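Local coordinates for protein Non-reducing end alpha-L-arabinofuranosidase BoGH43B (Bacteroides ovatus, PDB 5JOZ) that removes terminal non-reducing alpha-L-arabinofuranose residues from xyloglucan side chains, turning S units into X units during periplasmic xyloglucan breakdown, at residues A[45-49]-A[296-300]; A[56-62]-A[114-118]; A[65-69]-A[354-358]; A[145-150]-A[163-169]; A[412-416]-A[460-464]. All coordinates share one frame; numbering follows the deposited sequence.

Contact 1 (A[45-49]-A[296-300])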
# COMPACT_ATOMS: atom_id res chain seq x y z
N LYS A 45 6.99 -14.61 -11.34
CA LYS A 45 6.86 -15.69 -12.33
C LYS A 45 5.99 -16.87 -11.88
O LYS A 45 5.68 -17.76 -12.69
CB LYS A 45 8.25 -16.19 -12.75
CG LYS A 45 9.11 -15.08 -13.32
CD LYS A 45 10.34 -15.57 -14.06
CE LYS A 45 10.90 -14.48 -14.98
NZ LYS A 45 10.23 -14.48 -16.30
N ASP A 46 5.56 -16.89 -10.62
CA ASP A 46 4.75 -17.99 -10.07
C ASP A 46 3.49 -17.57 -9.30
O ASP A 46 2.86 -18.42 -8.65
CB ASP A 46 5.64 -18.90 -9.21
CG ASP A 46 6.31 -18.17 -8.02
OD1 ASP A 46 5.85 -17.09 -7.59
OD2 ASP A 46 7.32 -18.70 -7.51
N LEU A 47 3.13 -16.28 -9.37
CA LEU A 47 2.02 -15.66 -8.58
C LEU A 47 2.20 -15.60 -7.06
O LEU A 47 1.39 -14.97 -6.38
CB LEU A 47 0.65 -16.28 -8.89
CG LEU A 47 0.06 -16.08 -10.28
CD1 LEU A 47 -1.26 -16.81 -10.36
CD2 LEU A 47 -0.15 -14.61 -10.59
N VAL A 48 3.27 -16.22 -6.54
CA VAL A 48 3.45 -16.42 -5.11
C VAL A 48 4.59 -15.56 -4.57
O VAL A 48 4.42 -14.91 -3.54
CB VAL A 48 3.70 -17.91 -4.81
CG1 VAL A 48 4.12 -18.12 -3.35
CG2 VAL A 48 2.43 -18.71 -5.10
N HIS A 49 5.73 -15.60 -5.24
CA HIS A 49 6.91 -14.86 -4.83
C HIS A 49 7.02 -13.57 -5.64
O HIS A 49 7.14 -13.58 -6.87
CB HIS A 49 8.14 -15.73 -5.00
CG HIS A 49 8.10 -16.98 -4.17
ND1 HIS A 49 7.81 -18.22 -4.70
CD2 HIS A 49 8.27 -17.17 -2.84
CE1 HIS A 49 7.82 -19.12 -3.74
NE2 HIS A 49 8.10 -18.51 -2.60
N LEU A 296 -2.77 -25.44 -2.76
CA LEU A 296 -1.90 -26.04 -3.74
C LEU A 296 -1.35 -24.93 -4.68
O LEU A 296 -2.06 -23.96 -5.03
CB LEU A 296 -2.65 -27.10 -4.55
CG LEU A 296 -3.16 -28.35 -3.82
CD1 LEU A 296 -4.21 -29.08 -4.67
CD2 LEU A 296 -2.01 -29.29 -3.47
N PHE A 297 -0.10 -25.12 -5.08
CA PHE A 297 0.67 -24.15 -5.84
C PHE A 297 0.05 -23.99 -7.24
O PHE A 297 -0.48 -24.96 -7.78
CB PHE A 297 2.12 -24.63 -5.96
CG PHE A 297 3.13 -23.52 -6.10
CD1 PHE A 297 3.55 -22.80 -4.99
CD2 PHE A 297 3.69 -23.24 -7.34
CE1 PHE A 297 4.48 -21.79 -5.11
CE2 PHE A 297 4.62 -22.22 -7.47
CZ PHE A 297 5.02 -21.50 -6.36
N PRO A 298 0.08 -22.77 -7.81
CA PRO A 298 -0.32 -22.60 -9.22
C PRO A 298 0.44 -23.53 -10.17
O PRO A 298 1.52 -23.99 -9.84
CB PRO A 298 0.05 -21.15 -9.51
CG PRO A 298 -0.13 -20.47 -8.21
CD PRO A 298 0.35 -21.47 -7.18
N ASN A 299 -0.12 -23.79 -11.35
CA ASN A 299 0.57 -24.59 -12.34
C ASN A 299 1.62 -23.75 -13.09
O ASN A 299 1.46 -23.43 -14.26
CB ASN A 299 -0.42 -25.24 -13.30
CG ASN A 299 0.21 -26.40 -14.08
OD1 ASN A 299 1.33 -26.83 -13.79
ND2 ASN A 299 -0.51 -26.89 -15.07
N LEU A 300 2.68 -23.41 -12.37
CA LEU A 300 3.75 -22.53 -12.84
C LEU A 300 5.01 -23.00 -12.12
O LEU A 300 4.91 -23.48 -10.98
CB LEU A 300 3.47 -21.08 -12.43
CG LEU A 300 2.30 -20.33 -13.05
CD1 LEU A 300 1.98 -19.06 -12.27
CD2 LEU A 300 2.59 -20.01 -14.51
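Asp46 OD1 is gripped by two backbone N-H groups, Val48 N at 2.9 Å and His49 N at 2.8 Å. The first makes an Asx turn and comes from above the carboxylate plane; the second comes from the syn side, almost straight at hydrogen (177°). The other oxygen, OD2, receives the imidazole ND1 of His49 at 2.9 Å, with OD2 lying in the imidazole plane and the bond nearly straight, and also His303 N. Four N-H groups thus hold one carboxylate. Its CG sits between the backbone N and the carbonyl carbon (chi1 59°), which folds the group back over the turn that follows.

No hydrogen bond crosses the contact; carbons of Phe297, Pro298 and Leu300 meet apolar side chains and Asp46 oxygens alike. The edge of Phe297 faces the carboxylate, CZ standing 3.8 Å from Asp46 OD2, with the two planes perpendicular. Val48 CG2 presses on Phe297 CE1 at 3.7 Å, while Pro298 CG approaches Asp46 O. Leu300 pushes CD1 against the Asp46 backbone, 3.6 Å from its C, and reaches Leu47 CG at 4.1 Å. Around them Phe26, Trp250 and Phe5 bring in the first and last sheets of the propeller and the N-terminal strand. With an alanine in place of Asp46, the N-H groups of Val48 and His49 would probably be left without their acceptor and the imidazole set free to turn. Polar bonding therefore shapes the 45-49 turn from within, and the 296-300 segment is held to it by van der Waals contact.

Contact 2 (A[56-62]-A[114-118])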
# COMPACT_ATOMS: atom_id res chain seq x y z
N ALA A 56 4.63 3.09 -10.35
CA ALA A 56 4.01 3.75 -11.50
C ALA A 56 4.18 5.25 -11.41
O ALA A 56 4.37 5.92 -12.42
CB ALA A 56 2.54 3.39 -11.60
N LEU A 57 4.12 5.78 -10.18
CA LEU A 57 4.18 7.22 -9.94
C LEU A 57 5.43 7.58 -9.11
O LEU A 57 5.35 7.90 -7.91
CB LEU A 57 2.86 7.67 -9.28
CG LEU A 57 1.53 7.11 -9.85
CD1 LEU A 57 0.38 7.67 -9.05
CD2 LEU A 57 1.34 7.41 -11.34
N SER A 58 6.57 7.54 -9.79
CA SER A 58 7.90 7.82 -9.22
C SER A 58 8.36 9.29 -9.30
O SER A 58 9.49 9.60 -8.90
CB SER A 58 8.97 6.94 -9.90
OG SER A 58 8.67 5.55 -9.81
N ARG A 59 7.51 10.19 -9.83
CA ARG A 59 7.88 11.61 -9.98
C ARG A 59 6.77 12.51 -9.45
O ARG A 59 5.61 12.11 -9.44
CB ARG A 59 8.19 11.92 -11.45
CG ARG A 59 9.39 11.14 -12.00
CD ARG A 59 9.81 11.57 -13.41
NE ARG A 59 8.69 11.71 -14.35
CZ ARG A 59 8.07 10.70 -14.97
NH1 ARG A 59 8.41 9.43 -14.75
NH2 ARG A 59 7.07 10.96 -15.81
N PRO A 60 7.10 13.74 -9.03
CA PRO A 60 6.05 14.65 -8.54
C PRO A 60 4.99 15.09 -9.59
O PRO A 60 3.87 15.41 -9.22
CB PRO A 60 6.84 15.87 -8.02
CG PRO A 60 8.20 15.78 -8.65
CD PRO A 60 8.46 14.34 -8.94
N GLU A 61 5.34 15.10 -10.87
CA GLU A 61 4.36 15.51 -11.90
C GLU A 61 3.28 14.44 -12.17
O GLU A 61 2.17 14.80 -12.54
CB GLU A 61 5.03 15.99 -13.20
CG GLU A 61 5.92 14.98 -13.92
CD GLU A 61 7.41 15.23 -13.76
OE1 GLU A 61 7.86 15.59 -12.63
OE2 GLU A 61 8.14 15.05 -14.76
N ASN A 62 3.61 13.16 -11.96
CA ASN A 62 2.59 12.08 -12.02
C ASN A 62 2.03 11.59 -10.66
O ASN A 62 1.17 10.73 -10.65
CB ASN A 62 3.02 10.90 -12.94
CG ASN A 62 4.27 10.17 -12.46
OD1 ASN A 62 4.67 10.25 -11.31
ND2 ASN A 62 4.91 9.46 -13.39
N TRP A 114 7.80 5.62 -16.32
CA TRP A 114 6.40 5.81 -16.70
C TRP A 114 6.19 7.23 -17.19
O TRP A 114 6.89 8.14 -16.78
CB TRP A 114 5.47 5.51 -15.53
CG TRP A 114 5.46 4.05 -15.13
CD1 TRP A 114 6.38 3.40 -14.36
CD2 TRP A 114 4.47 3.08 -15.48
NE1 TRP A 114 6.04 2.09 -14.22
CE2 TRP A 114 4.87 1.86 -14.88
CE3 TRP A 114 3.30 3.11 -16.24
CZ2 TRP A 114 4.13 0.68 -15.03
CZ3 TRP A 114 2.55 1.95 -16.38
CH2 TRP A 114 2.97 0.74 -15.77
N SER A 115 5.18 7.42 -18.03
CA SER A 115 4.80 8.74 -18.54
C SER A 115 4.20 9.66 -17.48
O SER A 115 3.87 9.24 -16.34
CB SER A 115 3.78 8.58 -19.68
OG SER A 115 2.50 8.18 -19.18
N ASP A 116 4.01 10.93 -17.87
CA ASP A 116 3.21 11.89 -17.12
C ASP A 116 1.75 11.47 -17.23
O ASP A 116 1.42 10.64 -18.08
CB ASP A 116 3.44 13.31 -17.67
CG ASP A 116 4.85 13.84 -17.39
OD1 ASP A 116 5.60 13.25 -16.58
OD2 ASP A 116 5.22 14.88 -17.98
N PRO A 117 0.87 12.00 -16.36
CA PRO A 117 -0.51 11.50 -16.41
C PRO A 117 -1.30 11.99 -17.62
O PRO A 117 -1.13 13.12 -18.08
CB PRO A 117 -1.15 12.04 -15.12
CG PRO A 117 -0.21 13.05 -14.56
CD PRO A 117 1.05 13.08 -15.37
N VAL A 118 -2.14 11.11 -18.13
CA VAL A 118 -3.17 11.45 -19.09
C VAL A 118 -4.46 11.54 -18.27
O VAL A 118 -5.02 10.52 -17.85
CB VAL A 118 -3.27 10.38 -20.19
CG1 VAL A 118 -4.42 10.69 -21.15
CG2 VAL A 118 -1.94 10.27 -20.94
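Arg59 clasps Trp114 O end-on with two nitrogens, NH1 at 2.8 Å and NH2 at 3.0 Å, the acceptor lying close to the guanidinium plane. The same NH2 turns its other hydrogen to Asp116 OD1 at 2.8 Å, a salt bridge also made at the guanidinium edge, although the carboxylate plane is inclined 40° to it. Beside this grip, Asn62 ND2 donates to Ser115 O at 3.1 Å; the bond is nearly straight at hydrogen (177°) but reaches the oxygen from above the carbonyl plane. Farther along, Ala56 CA sits over one face of the Trp114 indole, 3.7 Å from the centroid of its five-membered ring, a CH-pi contact. Pro117 CD rests on Glu61 O and Asn62 CB.

A second layer aims these groups. Glu61 OE2 makes a weak salt bridge with Arg59 NE, so the cation lies between two carboxylates; Glu61 OE2 and Asp116 OD1 are 3.6 Å apart, a proximity the arginine probably offsets. Asn62 has CG between its backbone N and carbonyl carbon (chi1 63°), which lets OD1 accept from Arg59 N while ND2 lies over the rim of one guanidinium face. Ser115 OG donates to Asp116 O and is also bonded to Thr106 N of strand 102-107, and Trp114 NE1 is tied to Pro110 O.

In the five-bladed beta-propeller of family 43, this contact joins two consecutive blades: 56-62 leaves strand 51-55, the last strand of the first blade, and 114-118 leads into strand 118-119 of the second, with Trp114 lying against strands 86-94 and 102-107.

Contact 3 (A[65-69]-A[354-358])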
# COMPACT_ATOMS: atom_id res chain seq x y z
N LEU A 65 0.59 15.38 -4.71
CA LEU A 65 0.05 14.97 -3.40
C LEU A 65 -0.11 16.06 -2.35
O LEU A 65 -0.74 15.81 -1.31
CB LEU A 65 0.91 13.84 -2.83
CG LEU A 65 0.76 12.47 -3.50
CD1 LEU A 65 1.81 11.52 -2.98
CD2 LEU A 65 -0.63 11.90 -3.27
N MET A 66 0.42 17.26 -2.59
CA MET A 66 0.47 18.30 -1.55
C MET A 66 -0.94 18.73 -1.16
O MET A 66 -1.83 18.88 -2.01
CB MET A 66 1.31 19.50 -2.00
CG MET A 66 2.79 19.21 -2.23
SD MET A 66 3.72 18.53 -0.82
CE MET A 66 5.28 19.40 -1.00
N GLY A 67 -1.15 18.90 0.15
CA GLY A 67 -2.47 19.25 0.68
C GLY A 67 -3.41 18.08 0.92
O GLY A 67 -4.42 18.26 1.59
N CYS A 68 -3.08 16.89 0.42
CA CYS A 68 -3.98 15.73 0.56
C CYS A 68 -4.02 15.25 2.02
O CYS A 68 -3.03 15.34 2.75
CB CYS A 68 -3.59 14.57 -0.39
SG CYS A 68 -2.34 13.42 0.23
N ASN A 69 -5.19 14.76 2.43
CA ASN A 69 -5.36 14.19 3.76
C ASN A 69 -4.57 12.90 3.87
O ASN A 69 -4.41 12.16 2.89
CB ASN A 69 -6.84 13.92 4.08
CG ASN A 69 -7.62 15.18 4.49
OD1 ASN A 69 -7.04 16.21 4.83
ND2 ASN A 69 -8.95 15.08 4.47
N THR A 354 0.91 19.46 9.38
CA THR A 354 0.48 20.01 8.09
C THR A 354 0.32 18.92 7.04
O THR A 354 0.76 17.79 7.24
CB THR A 354 1.47 21.06 7.54
OG1 THR A 354 2.76 20.46 7.35
CG2 THR A 354 1.58 22.25 8.49
N ASN A 355 -0.29 19.28 5.93
CA ASN A 355 -0.40 18.42 4.76
C ASN A 355 0.62 18.82 3.67
O ASN A 355 0.25 19.27 2.59
CB ASN A 355 -1.84 18.45 4.21
CG ASN A 355 -2.85 17.79 5.13
OD1 ASN A 355 -2.52 17.30 6.22
ND2 ASN A 355 -4.11 17.76 4.70
N ASP A 356 1.90 18.70 3.98
CA ASP A 356 2.93 18.61 2.94
C ASP A 356 3.91 17.51 3.35
O ASP A 356 3.45 16.50 3.86
CB ASP A 356 3.55 19.98 2.57
CG ASP A 356 4.22 20.67 3.72
OD1 ASP A 356 3.90 20.34 4.89
OD2 ASP A 356 5.05 21.56 3.44
N SER A 357 5.22 17.67 3.13
CA SER A 357 6.15 16.55 3.24
C SER A 357 7.18 16.75 4.35
O SER A 357 8.20 17.43 4.13
CB SER A 357 6.84 16.30 1.91
OG SER A 357 7.55 15.08 1.92
N PRO A 358 6.95 16.15 5.54
CA PRO A 358 7.96 16.15 6.59
C PRO A 358 9.15 15.27 6.23
O PRO A 358 9.03 14.36 5.42
CB PRO A 358 7.21 15.59 7.80
CG PRO A 358 6.08 14.81 7.26
CD PRO A 358 5.79 15.29 5.88
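A type II beta turn, Leu65 to Cys68, brings the catalytic propeller against the C-terminal concanavalin A-like domain, and Asn355 of that domain binds it through both backbone and side chain. Gly67, at the third position of the turn with the positive phi (85°) customary there, donates its N to Asn355 O at 2.8 Å. The side chain of Asn355 then reaches back: ND2 gives a hydrogen to Gly67 O at 3.2 Å, arriving well above the carbonyl plane, and a second, weak bond to Asn69 OD1 at 3.3 Å. The two asparagine amides stand almost perpendicular, 81° between planes. With CG beside its own backbone N (chi1 -69°), Asn355 carries the amide across the turn.

Met66 supplies the apolar part, its bent chain laying SD 3.7 Å from Asp356 CB. The carboxylate of Asp356 is directed elsewhere, its OD1 taking the hydroxyl of Thr354 OG1 at 2.7 Å. Arg327 spans the junction, with NE on Cys68 O and NH1 on Asp356 O. Across the two segments the joint is therefore made by neutral donors and acceptors, mostly of the main chain, with no salt bridge between them.

Contact 4 (A[145-150]-A[163-169]); sequences GSFLLG and LRKVASG
Strands 146-150 and 163-168 run antiparallel at 130° between their directions, with a beta bulge where the register slips by one residue: Phe147 pairs with Ala167 but Leu148 with Lys165, leaving Val166 as the extra residue, and Phe147 serves both sides of the slip, its N donating to Ala167 O at 3.0 Å and its O accepting from Val166 N at 3.1 Å.

On the face of Ser146, Leu148 and Lys165, the lysine stretches along the strand with CG anti to its backbone N (chi1 178°) and bends only at its end, where NZ donates to Ser146 OG at 2.7 Å. With an alanine replacing Ser146, this ammonium would probably lose its mate and the end of the lysine chain be free to swing. Leu148 CD1 meets Leu163 CD1 at 4.2 Å, and Leu163 CD2 packs over Gly150, where a beta carbon would clash.

The pair is a beta hairpin forming the third and fourth strands of the third propeller blade. On its other face Leu149 CB touches Val166 CG1 at 3.6 Å, and Phe147 lays CE2 3.6 Å from Ser168 O, a carbonyl that also accepts from Gln205 NE2. The phenylalanine continues between Leu139, Pro175 and Ile189, bridging toward the next blade; its side chain is about 7 Å from that of Glu176, the inferred proton donor, and about 8 Å from that of Asp126, inferred to tune that glutamate.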
# COMPACT_ATOMS: atom_id res chain seq x y z
N GLY A 145 -24.40 3.90 -7.07
CA GLY A 145 -24.78 2.49 -7.16
C GLY A 145 -24.67 1.82 -8.53
O GLY A 145 -24.88 0.62 -8.63
N SER A 146 -24.32 2.58 -9.57
CA SER A 146 -24.31 2.08 -10.95
C SER A 146 -22.91 1.96 -11.53
O SER A 146 -21.98 2.58 -11.01
CB SER A 146 -25.16 3.00 -11.83
OG SER A 146 -26.50 3.02 -11.37
N PHE A 147 -22.75 1.16 -12.59
CA PHE A 147 -21.46 1.02 -13.29
C PHE A 147 -21.54 1.62 -14.69
O PHE A 147 -22.52 1.38 -15.40
CB PHE A 147 -21.03 -0.44 -13.39
CG PHE A 147 -20.82 -1.10 -12.07
CD1 PHE A 147 -19.91 -0.56 -11.16
CD2 PHE A 147 -21.51 -2.25 -11.72
CE1 PHE A 147 -19.70 -1.15 -9.92
CE2 PHE A 147 -21.30 -2.85 -10.48
CZ PHE A 147 -20.40 -2.30 -9.58
N LEU A 148 -20.52 2.38 -15.08
CA LEU A 148 -20.50 3.13 -16.34
C LEU A 148 -19.44 2.56 -17.25
O LEU A 148 -18.29 2.40 -16.84
CB LEU A 148 -20.18 4.59 -16.10
CG LEU A 148 -21.08 5.32 -15.10
CD1 LEU A 148 -20.58 6.74 -14.90
CD2 LEU A 148 -22.53 5.30 -15.54
N LEU A 149 -19.81 2.24 -18.48
CA LEU A 149 -18.87 1.75 -19.48
C LEU A 149 -18.71 2.79 -20.59
O LEU A 149 -19.66 3.50 -20.93
CB LEU A 149 -19.38 0.44 -20.08
CG LEU A 149 -18.36 -0.35 -20.91
CD1 LEU A 149 -17.21 -0.89 -20.06
CD2 LEU A 149 -19.08 -1.50 -21.62
N GLY A 150 -17.50 2.87 -21.13
CA GLY A 150 -17.15 3.76 -22.25
C GLY A 150 -15.96 3.20 -23.01
O GLY A 150 -15.38 2.18 -22.61
N LEU A 163 -19.22 7.49 -21.85
CA LEU A 163 -19.71 6.76 -20.70
C LEU A 163 -21.22 6.64 -20.71
O LEU A 163 -21.91 7.62 -20.97
CB LEU A 163 -19.34 7.49 -19.40
CG LEU A 163 -17.87 7.64 -19.04
CD1 LEU A 163 -17.77 8.28 -17.66
CD2 LEU A 163 -17.15 6.31 -19.06
N ARG A 164 -21.73 5.44 -20.42
CA ARG A 164 -23.15 5.25 -20.11
C ARG A 164 -23.35 4.12 -19.09
O ARG A 164 -22.53 3.20 -19.01
CB ARG A 164 -23.94 4.97 -21.38
CG ARG A 164 -23.77 3.58 -21.97
CD ARG A 164 -24.03 3.58 -23.47
NE ARG A 164 -22.91 4.17 -24.20
CZ ARG A 164 -22.95 4.61 -25.46
NH1 ARG A 164 -24.06 4.55 -26.19
NH2 ARG A 164 -21.84 5.13 -25.99
N LYS A 165 -24.45 4.20 -18.35
CA LYS A 165 -24.85 3.14 -17.41
C LYS A 165 -25.14 1.83 -18.17
O LYS A 165 -25.93 1.81 -19.13
CB LYS A 165 -26.07 3.58 -16.59
CG LYS A 165 -26.64 2.56 -15.59
CD LYS A 165 -27.81 3.18 -14.81
CE LYS A 165 -28.75 2.15 -14.18
NZ LYS A 165 -28.27 1.62 -12.87
N VAL A 166 -24.46 0.76 -17.75
CA VAL A 166 -24.65 -0.59 -18.30
C VAL A 166 -25.17 -1.61 -17.28
O VAL A 166 -25.77 -2.61 -17.66
CB VAL A 166 -23.36 -1.14 -18.96
CG1 VAL A 166 -22.91 -0.24 -20.09
CG2 VAL A 166 -22.22 -1.31 -17.94
N ALA A 167 -24.90 -1.40 -16.00
CA ALA A 167 -25.32 -2.35 -14.95
C ALA A 167 -25.32 -1.61 -13.63
O ALA A 167 -25.08 -0.42 -13.61
CB ALA A 167 -24.37 -3.54 -14.91
N SER A 168 -25.58 -2.32 -12.54
CA SER A 168 -25.42 -1.75 -11.21
C SER A 168 -24.96 -2.79 -10.20
O SER A 168 -24.70 -3.95 -10.53
CB SER A 168 -26.74 -1.08 -10.78
OG SER A 168 -27.62 -1.99 -10.17
N GLY A 169 -24.83 -2.36 -8.95
CA GLY A 169 -24.52 -3.27 -7.86
C GLY A 169 -25.70 -4.18 -7.63
O GLY A 169 -26.82 -3.87 -8.05

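Contact 5 (A[412-416]-A[460-464]); sequences AMIRK and LGTAS
Leu460 lays CD2 over one face of the peptide unit joining Ala412 to Met413, 3.7 Å from Ala412 O, and the same methyl stands 3.7 Å from Ile414 N. At the edge of another, the peptide after Thr462, Lys416 NZ donates to Thr462 O at 2.8 Å, in line with the carbonyl bond (176°). The lysine reaches it with CG beside its backbone N (chi1 -49°) and an extended chain beyond, its CD passing 4.3 Å from Ala463 CB. A water gives a second link, taking hydrogens from Lys416 NZ at 3.0 Å and from Thr462 N; a long, weak ion pair with Asp424 adds to the lysine's partners.

The two strands belong to opposing sheets of the concanavalin A-like beta-sandwich, 409-418 in one and 456-464 in the other. Their axes come within 7.2 Å and diverge by 20°, so contact is through side chains and no strand pairing occurs. Leu460 and Gly461 form a classic beta bulge opposite Phe449 of strand 446-453. Ile414 and Leu460 lie alongside each other, their side chains running in opposite senses, with Ile414 CG2 4.0 Å from Leu460 CG. The bare CA of Gly461 keeps this fit close, since a beta carbon would be tight against the same methyl. On strand 446-453, Phe449 is touched by both Ile414 and Ala463, and Ile451 by Ala412.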
# COMPACT_ATOMS: atom_id res chain seq x y z
N ALA A 412 16.92 10.32 24.99
CA ALA A 412 16.10 9.48 24.14
C ALA A 412 14.68 9.56 24.67
O ALA A 412 14.47 9.49 25.88
CB ALA A 412 16.60 8.05 24.16
N MET A 413 13.71 9.72 23.77
CA MET A 413 12.33 9.98 24.12
C MET A 413 11.41 9.04 23.33
O MET A 413 11.52 8.96 22.12
CB MET A 413 11.98 11.44 23.81
CG MET A 413 10.51 11.82 24.01
SD MET A 413 10.14 13.58 23.83
CE MET A 413 10.56 13.86 22.11
N ILE A 414 10.52 8.34 24.04
CA ILE A 414 9.33 7.71 23.43
C ILE A 414 8.17 8.65 23.70
O ILE A 414 7.93 9.00 24.85
CB ILE A 414 9.04 6.25 23.91
CG1 ILE A 414 7.78 5.68 23.23
CG2 ILE A 414 8.85 6.14 25.42
CD1 ILE A 414 7.82 5.70 21.72
N ARG A 415 7.49 9.09 22.65
CA ARG A 415 6.40 10.03 22.78
C ARG A 415 5.21 9.54 21.98
O ARG A 415 5.29 9.38 20.76
CB ARG A 415 6.83 11.42 22.31
CG ARG A 415 5.84 12.53 22.61
CD ARG A 415 6.33 13.85 22.03
NE ARG A 415 6.45 13.76 20.57
CZ ARG A 415 7.12 14.61 19.79
NH1 ARG A 415 7.77 15.67 20.30
NH2 ARG A 415 7.15 14.40 18.49
N LYS A 416 4.09 9.33 22.67
CA LYS A 416 2.91 8.72 22.09
C LYS A 416 1.88 9.80 21.77
O LYS A 416 1.40 10.47 22.67
CB LYS A 416 2.34 7.69 23.07
CG LYS A 416 3.38 6.71 23.62
CD LYS A 416 2.77 5.74 24.62
CE LYS A 416 3.85 5.08 25.46
NZ LYS A 416 3.28 4.23 26.55
N LEU A 460 12.78 1.54 26.96
CA LEU A 460 12.31 2.88 27.29
C LEU A 460 10.79 2.95 27.53
O LEU A 460 10.30 3.84 28.23
CB LEU A 460 12.74 3.83 26.18
CG LEU A 460 12.67 5.34 26.41
CD1 LEU A 460 13.40 5.76 27.68
CD2 LEU A 460 13.24 6.05 25.20
N GLY A 461 10.04 2.02 26.94
CA GLY A 461 8.57 2.02 27.00
C GLY A 461 7.92 1.10 25.98
O GLY A 461 8.60 0.54 25.11
N THR A 462 6.61 0.93 26.12
CA THR A 462 5.80 0.09 25.24
C THR A 462 4.58 0.85 24.78
O THR A 462 4.20 1.86 25.38
CB THR A 462 5.27 -1.17 25.96
OG1 THR A 462 4.57 -0.78 27.15
CG2 THR A 462 6.39 -2.12 26.31
N ALA A 463 3.95 0.35 23.71
CA ALA A 463 2.68 0.89 23.23
C ALA A 463 1.87 -0.20 22.51
O ALA A 463 2.44 -1.19 22.04
CB ALA A 463 2.93 2.07 22.31
N SER A 464 0.56 -0.01 22.46
CA SER A 464 -0.34 -0.99 21.84
C SER A 464 -0.40 -0.83 20.31
O SER A 464 -0.44 0.28 19.79
CB SER A 464 -1.75 -0.88 22.42
OG SER A 464 -2.37 0.33 22.02
O HOH W 1 5.87 3.50 27.96

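Contacts 2 and 4 lie in the propeller, contact 5 in the sandwich, and contact 3 joins the two domains; contact 1 packs the 296-300 loop, on the way to the C-terminal domain, against a loop of the first blade. Contacts 2 and 3 adjoin in sequence, their centres 18 Å apart, so one connection serves the second blade and then the C-terminal domain. Contacts 1 and 3, 39 Å apart between centres, alternate along the chain and lie on opposite sides of its centre. Contact 4 alone approaches the active site, through Phe147; it is also the most remote from contact 5, 50 Å between centres. Contact 5 comes within about 11 Å of contact 3, nearest atoms.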